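Local coordinates for protein dTDP-4-dehydrorhamnose 3,5-epimerase (Bacillus anthracis str. Ames, PDB 3RYK) that catalyses epimerisation at carbons 3 and 5 of the sugar ring of dTDP-4-dehydro-6-deoxyglucose, a step in making dTDP-L-rhamnose, at residues T95-V100 with Q134-K139; D107-L112 with R123-S128. All coordinates share one frame; numbering follows the deposited sequence.

Contact 1. Residues T95-V100 with Q134-K139; sequences TKLIQV and QLLVPK
Ile98 lays its CD1 against CG2 of Val137 on one face of an antiparallel pair within the larger sheet of the jelly-roll-like epimerase fold. At 3.3 Å these two methyls, Ile98 CD1 and Val137 CG2, are closer than usual van der Waals contact, and the exact placement of CD1 is doubtful; CG1 of Ile98 lies beside the backbone N. Lys96 and Leu135 share this face, where Leu135 packs on Ile109 and Tyr125 of the second sheet. The hydrogen-bonded pairs Lys96-Val137 and Ile98-Leu135 each close with two backbone bonds; the straightest runs from Lys96 N to Val137 O (2.9 Å, 171° at the hydrogen). On the other face, Leu97 CD1 meets Leu136 CD2 at 3.7 Å, the two side chains crossing at a slant. Gln99 and Gln134 extend there side by side, their amide planes 44° apart and not directly bonded; Gln134 NE2 donates to the backbone O of Ser53 and to a water. At the far end Lys139 crosses Thr95 at about a right angle, its CG 3.5 Å from Thr95 OG1. One water joins this corner, donating to Thr95 OG1 (2.9 Å) and accepting from Lys139 N (3.0 Å).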
loop_
_atom_site.group_PDB
_atom_site.type_symbol
_atom_site.label_atom_id
_atom_site.label_comp_id
_atom_site.label_asym_id
_atom_site.label_seq_id
_atom_site.Cartn_x
_atom_site.Cartn_y
_atom_site.Cartn_z
ATOM N N THR A 95 11.568 -10.646 -4.961
ATOM C CA THR A 95 11.269 -9.750 -6.061
ATOM C C THR A 95 10.594 -8.656 -5.250
ATOM O O THR A 95 9.811 -8.966 -4.342
ATOM C CB THR A 95 10.207 -10.302 -7.011
ATOM O OG1 THR A 95 10.638 -11.555 -7.538
ATOM C CG2 THR A 95 9.939 -9.322 -8.146
ATOM N N LYS A 96 10.903 -7.396 -5.529
ATOM C CA LYS A 96 10.290 -6.286 -4.803
ATOM C C LYS A 96 9.593 -5.357 -5.787
ATOM O O LYS A 96 9.939 -5.357 -6.960
ATOM C CB LYS A 96 11.331 -5.509 -4.019
ATOM C CG LYS A 96 12.081 -6.343 -2.998
ATOM C CD LYS A 96 13.061 -5.507 -2.223
ATOM C CE LYS A 96 13.837 -6.349 -1.232
ATOM N NZ LYS A 96 14.782 -5.498 -0.466
ATOM N N LEU A 97 8.628 -4.581 -5.293
ATOM C CA LEU A 97 7.857 -3.608 -6.107
ATOM C C LEU A 97 7.668 -2.456 -5.135
ATOM O O LEU A 97 6.879 -2.540 -4.202
ATOM C CB LEU A 97 6.553 -4.219 -6.595
ATOM C CG LEU A 97 5.654 -3.425 -7.547
ATOM C CD1 LEU A 97 6.369 -3.112 -8.848
ATOM C CD2 LEU A 97 4.450 -4.300 -7.805
ATOM N N ILE A 98 8.401 -1.378 -5.378
ATOM C CA ILE A 98 8.412 -0.227 -4.504
ATOM C C ILE A 98 7.761 1.043 -5.015
ATOM O O ILE A 98 7.856 1.366 -6.192
ATOM C CB ILE A 98 9.886 0.166 -4.210
ATOM C CG1 ILE A 98 10.713 -0.989 -3.597
ATOM C CG2 ILE A 98 9.954 1.386 -3.284
ATOM C CD1 ILE A 98 11.485 -1.847 -4.566
ATOM N N GLN A 99 7.119 1.753 -4.094
ATOM C CA GLN A 99 6.475 3.028 -4.374
ATOM C C GLN A 99 6.591 3.922 -3.140
ATOM O O GLN A 99 6.823 3.449 -2.008
ATOM C CB GLN A 99 5.007 2.900 -4.760
ATOM C CG GLN A 99 4.100 2.357 -3.692
ATOM C CD GLN A 99 2.639 2.393 -4.086
ATOM O OE1 GLN A 99 2.232 3.186 -4.934
ATOM N NE2 GLN A 99 1.835 1.569 -3.437
ATOM N N VAL A 100 6.420 5.215 -3.380
ATOM C CA VAL A 100 6.487 6.233 -2.337
ATOM C C VAL A 100 5.085 6.793 -2.124
ATOM O O VAL A 100 4.435 7.283 -3.076
ATOM C CB VAL A 100 7.484 7.337 -2.712
ATOM C CG1 VAL A 100 7.447 8.449 -1.685
ATOM C CG2 VAL A 100 8.902 6.744 -2.860
ATOM N N GLN A 134 6.595 3.469 -9.666
ATOM C CA GLN A 134 6.941 2.246 -8.965
ATOM C C GLN A 134 8.122 1.608 -9.657
ATOM O O GLN A 134 8.387 1.857 -10.817
ATOM C CB GLN A 134 5.748 1.289 -8.920
ATOM C CG GLN A 134 4.473 1.948 -8.370
ATOM C CD GLN A 134 3.342 0.976 -8.072
ATOM O OE1 GLN A 134 3.537 -0.242 -7.993
ATOM N NE2 GLN A 134 2.151 1.519 -7.878
ATOM N N LEU A 135 8.884 0.833 -8.903
ATOM C CA LEU A 135 10.041 0.161 -9.459
ATOM C C LEU A 135 9.933 -1.324 -9.146
ATOM O O LEU A 135 9.700 -1.699 -7.992
ATOM C CB LEU A 135 11.319 0.732 -8.855
ATOM C CG LEU A 135 12.628 0.157 -9.377
ATOM C CD1 LEU A 135 12.818 0.463 -10.855
ATOM C CD2 LEU A 135 13.787 0.723 -8.563
ATOM N N LEU A 136 10.077 -2.160 -10.176
ATOM C CA LEU A 136 10.018 -3.602 -10.043
ATOM C C LEU A 136 11.494 -3.991 -9.976
ATOM O O LEU A 136 12.234 -3.801 -10.942
ATOM C CB LEU A 136 9.304 -4.250 -11.242
ATOM C CG LEU A 136 9.042 -5.772 -11.217
ATOM C CD1 LEU A 136 10.324 -6.619 -11.240
ATOM C CD2 LEU A 136 8.179 -6.127 -10.024
ATOM N N VAL A 137 11.923 -4.469 -8.803
ATOM C CA VAL A 137 13.297 -4.884 -8.573
ATOM C C VAL A 137 13.330 -6.422 -8.653
ATOM O O VAL A 137 12.794 -7.110 -7.772
ATOM C CB VAL A 137 13.809 -4.452 -7.186
ATOM C CG1 VAL A 137 15.314 -4.670 -7.098
ATOM C CG2 VAL A 137 13.483 -2.987 -6.909
ATOM N N PRO A 138 13.965 -6.972 -9.698
ATOM C CA PRO A 138 13.999 -8.418 -9.799
ATOM C C PRO A 138 14.891 -9.092 -8.766
ATOM O O PRO A 138 15.615 -8.421 -8.026
ATOM C CB PRO A 138 14.621 -8.668 -11.191
ATOM C CG PRO A 138 14.766 -7.372 -11.847
ATOM C CD PRO A 138 14.673 -6.315 -10.816
ATOM N N LYS A 139 14.808 -10.419 -8.718
ATOM C CA LYS A 139 15.648 -11.203 -7.823
ATOM C C LYS A 139 17.061 -11.071 -8.403
ATOM O O LYS A 139 17.215 -10.926 -9.614
ATOM C CB LYS A 139 15.200 -12.667 -7.785
ATOM C CG LYS A 139 13.842 -12.879 -7.155
ATOM C CD LYS A 139 13.461 -14.332 -7.143
ATOM C CE LYS A 139 12.175 -14.547 -6.379
ATOM N NZ LYS A 139 11.804 -15.974 -6.282
HETATM O O HOH W 1 12.234 -11.317 -9.912
HETATM O O HOH W 2 1.763 4.387 -7.434
#

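Contact 2. Residues D107-L112 with R123-S128; sequences DVIVDL and RGYILS
Tyr125 turns the edge of its ring to Ile109, with CE2 4.0 Å from Ile109 CG1, which lies in the ring plane. The two belong to the antiparallel hairpin of strands 104-111 and 122-128, at one margin of the five-stranded sheet in the jelly-roll-like fold. Ile109 holds CG1 between its backbone N and carbonyl carbon (chi1 70°), which brings CD1 to within 3.7 Å of Tyr125 OH. Arg123 CG covers one ring face near its rim, 3.7 Å above the plane, before the rest of the arginine leads away to a salt bridge with Glu29.

The compact part of the contact is centred on Asp107 and Tyr125. Their backbones exchange two short, nearly straight bonds, Asp107 N to Tyr125 O and Tyr125 N to Asp107 O, both 2.7 Å. Leu127 CD1 approaches Asp107 CB at 4.2 Å on the same buried face, and Leu135 of strand 134-137 packs against Asp107, Ile109 and Tyr125.

Toward Arg123 the pairing slackens. Ile109 N to Arg123 O lengthens to 3.2 Å and bends to 151° at the hydrogen. On the reverse face the contact between the strands is thin, because partly exposed Gly124 offers no side chain: Val108 CG2 lies 4.4 Å from Gly124 CA, while buried Val108 packs on Ile179 and Trp181.

Asp107 OD2 is hydrogen-bonded to His143 NE2, so this buried carboxylate, set among apolar side chains, has the imidazole as a polar partner that ties strand 104-111 to strand 141-147.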
loop_
_atom_site.group_PDB
_atom_site.type_symbol
_atom_site.label_atom_id
_atom_site.label_comp_id
_atom_site.label_asym_id
_atom_site.label_seq_id
_atom_site.Cartn_x
_atom_site.Cartn_y
_atom_site.Cartn_z
ATOM N N ASP A 107 16.093 6.165 -5.401
ATOM C CA ASP A 107 16.229 4.738 -5.262
ATOM C C ASP A 107 17.253 4.144 -6.214
ATOM O O ASP A 107 17.255 4.435 -7.416
ATOM C CB ASP A 107 14.840 4.152 -5.461
ATOM C CG ASP A 107 14.762 2.692 -5.133
ATOM O OD1 ASP A 107 15.484 1.856 -5.725
ATOM O OD2 ASP A 107 13.915 2.385 -4.273
ATOM N N VAL A 108 18.113 3.284 -5.675
ATOM C CA VAL A 108 19.150 2.667 -6.462
ATOM C C VAL A 108 19.016 1.152 -6.457
ATOM O O VAL A 108 18.612 0.564 -5.444
ATOM C CB VAL A 108 20.548 2.966 -5.861
ATOM C CG1 VAL A 108 21.655 2.116 -6.554
ATOM C CG2 VAL A 108 20.864 4.459 -5.917
ATOM N N ILE A 109 19.320 0.543 -7.597
ATOM C CA ILE A 109 19.288 -0.906 -7.721
ATOM C C ILE A 109 20.597 -1.272 -8.390
ATOM O O ILE A 109 21.084 -0.530 -9.241
ATOM C CB ILE A 109 18.045 -1.513 -8.476
ATOM C CG1 ILE A 109 18.057 -1.217 -9.974
ATOM C CG2 ILE A 109 16.746 -1.050 -7.822
ATOM C CD1 ILE A 109 16.861 -1.803 -10.689
ATOM N N VAL A 110 21.175 -2.397 -7.963
ATOM C CA VAL A 110 22.438 -2.891 -8.497
ATOM C C VAL A 110 22.249 -4.346 -8.967
ATOM O O VAL A 110 21.713 -5.173 -8.230
ATOM C CB VAL A 110 23.526 -2.875 -7.394
ATOM C CG1 VAL A 110 24.900 -3.167 -8.025
ATOM C CG2 VAL A 110 23.562 -1.528 -6.655
ATOM N N ASP A 111 22.671 -4.650 -10.195
ATOM C CA ASP A 111 22.535 -6.006 -10.755
ATOM C C ASP A 111 23.702 -6.838 -10.192
ATOM O O ASP A 111 24.871 -6.574 -10.510
ATOM C CB ASP A 111 22.542 -5.960 -12.300
ATOM C CG ASP A 111 22.284 -7.328 -12.952
ATOM O OD1 ASP A 111 22.331 -8.361 -12.248
ATOM O OD2 ASP A 111 22.013 -7.382 -14.189
ATOM N N LEU A 112 23.388 -7.825 -9.354
ATOM C CA LEU A 112 24.434 -8.678 -8.759
ATOM C C LEU A 112 24.498 -10.090 -9.353
ATOM O O LEU A 112 25.119 -10.987 -8.782
ATOM C CB LEU A 112 24.292 -8.720 -7.233
ATOM C CG LEU A 112 24.482 -7.388 -6.502
ATOM C CD1 LEU A 112 24.535 -7.578 -4.992
ATOM C CD2 LEU A 112 25.733 -6.713 -6.983
ATOM N N ARG A 123 21.396 1.810 -11.255
ATOM C CA ARG A 123 20.594 2.910 -11.779
ATOM C C ARG A 123 19.823 3.588 -10.654
ATOM O O ARG A 123 19.258 2.921 -9.782
ATOM C CB ARG A 123 19.687 2.477 -12.928
ATOM C CG ARG A 123 18.857 3.621 -13.555
ATOM C CD ARG A 123 18.277 3.181 -14.897
ATOM N NE ARG A 123 17.521 4.233 -15.585
ATOM C CZ ARG A 123 18.068 5.200 -16.321
ATOM N NH1 ARG A 123 19.388 5.303 -16.426
ATOM N NH2 ARG A 123 17.291 6.109 -16.919
ATOM N N GLY A 124 19.845 4.916 -10.695
ATOM C CA GLY A 124 19.175 5.777 -9.723
ATOM C C GLY A 124 17.868 6.350 -10.252
ATOM O O GLY A 124 17.870 7.057 -11.264
ATOM N N TYR A 125 16.766 6.057 -9.557
ATOM C CA TYR A 125 15.423 6.513 -9.942
ATOM C C TYR A 125 14.786 7.382 -8.857
ATOM O O TYR A 125 14.977 7.147 -7.644
ATOM C CB TYR A 125 14.489 5.313 -10.049
ATOM C CG TYR A 125 14.953 4.160 -10.887
ATOM C CD1 TYR A 125 14.538 4.010 -12.201
ATOM C CD2 TYR A 125 15.776 3.190 -10.352
ATOM C CE1 TYR A 125 14.934 2.923 -12.961
ATOM C CE2 TYR A 125 16.190 2.112 -11.098
ATOM C CZ TYR A 125 15.762 1.977 -12.411
ATOM O OH TYR A 125 16.169 0.889 -13.149
ATOM N N ILE A 126 14.008 8.371 -9.284
ATOM C CA ILE A 126 13.322 9.254 -8.357
ATOM C C ILE A 126 11.869 8.802 -8.316
ATOM O O ILE A 126 11.155 8.930 -9.322
ATOM C CB ILE A 126 13.427 10.760 -8.734
ATOM C CG1 ILE A 126 14.887 11.255 -8.692
ATOM C CG2 ILE A 126 12.571 11.595 -7.816
ATOM C CD1 ILE A 126 15.074 12.713 -9.149
ATOM N N LEU A 127 11.460 8.285 -7.161
ATOM C CA LEU A 127 10.125 7.803 -6.901
ATOM C C LEU A 127 9.530 8.774 -5.878
ATOM O O LEU A 127 10.161 9.120 -4.861
ATOM C CB LEU A 127 10.165 6.366 -6.384
ATOM C CG LEU A 127 10.924 5.368 -7.278
ATOM C CD1 LEU A 127 10.889 3.940 -6.722
ATOM C CD2 LEU A 127 10.369 5.398 -8.698
ATOM N N SER A 128 8.322 9.253 -6.143
ATOM C CA SER A 128 7.688 10.199 -5.235
ATOM C C SER A 128 6.174 10.054 -5.107
ATOM O O SER A 128 5.524 9.328 -5.867
ATOM C CB SER A 128 8.021 11.617 -5.669
ATOM O OG SER A 128 7.399 11.899 -6.934
#

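Overall arrangement
Contacts 1 and 2 lie about 9 Å apart, centre to centre, in two different antiparallel sheets that face each other across the core. Contact 1 joins strands 96-100 and 134-137 of the larger sheet, and contact 2 joins 104-111 and 122-128 at the margin of the five-stranded one. Along the chain the order is 96-100, 104-111, 122-128, 134-137: an inner antiparallel pair in one sheet flanked in sequence by an outer pair in the other, consistent with the jelly-roll-like topology. Leu135 CD2, 3.5 Å from Ile109 CG2 and 3.6 Å from Tyr125 CD2, helps join the facing sheets into one buried core, with pyrophosphate bound about 9 Å from the side chain of Lys96.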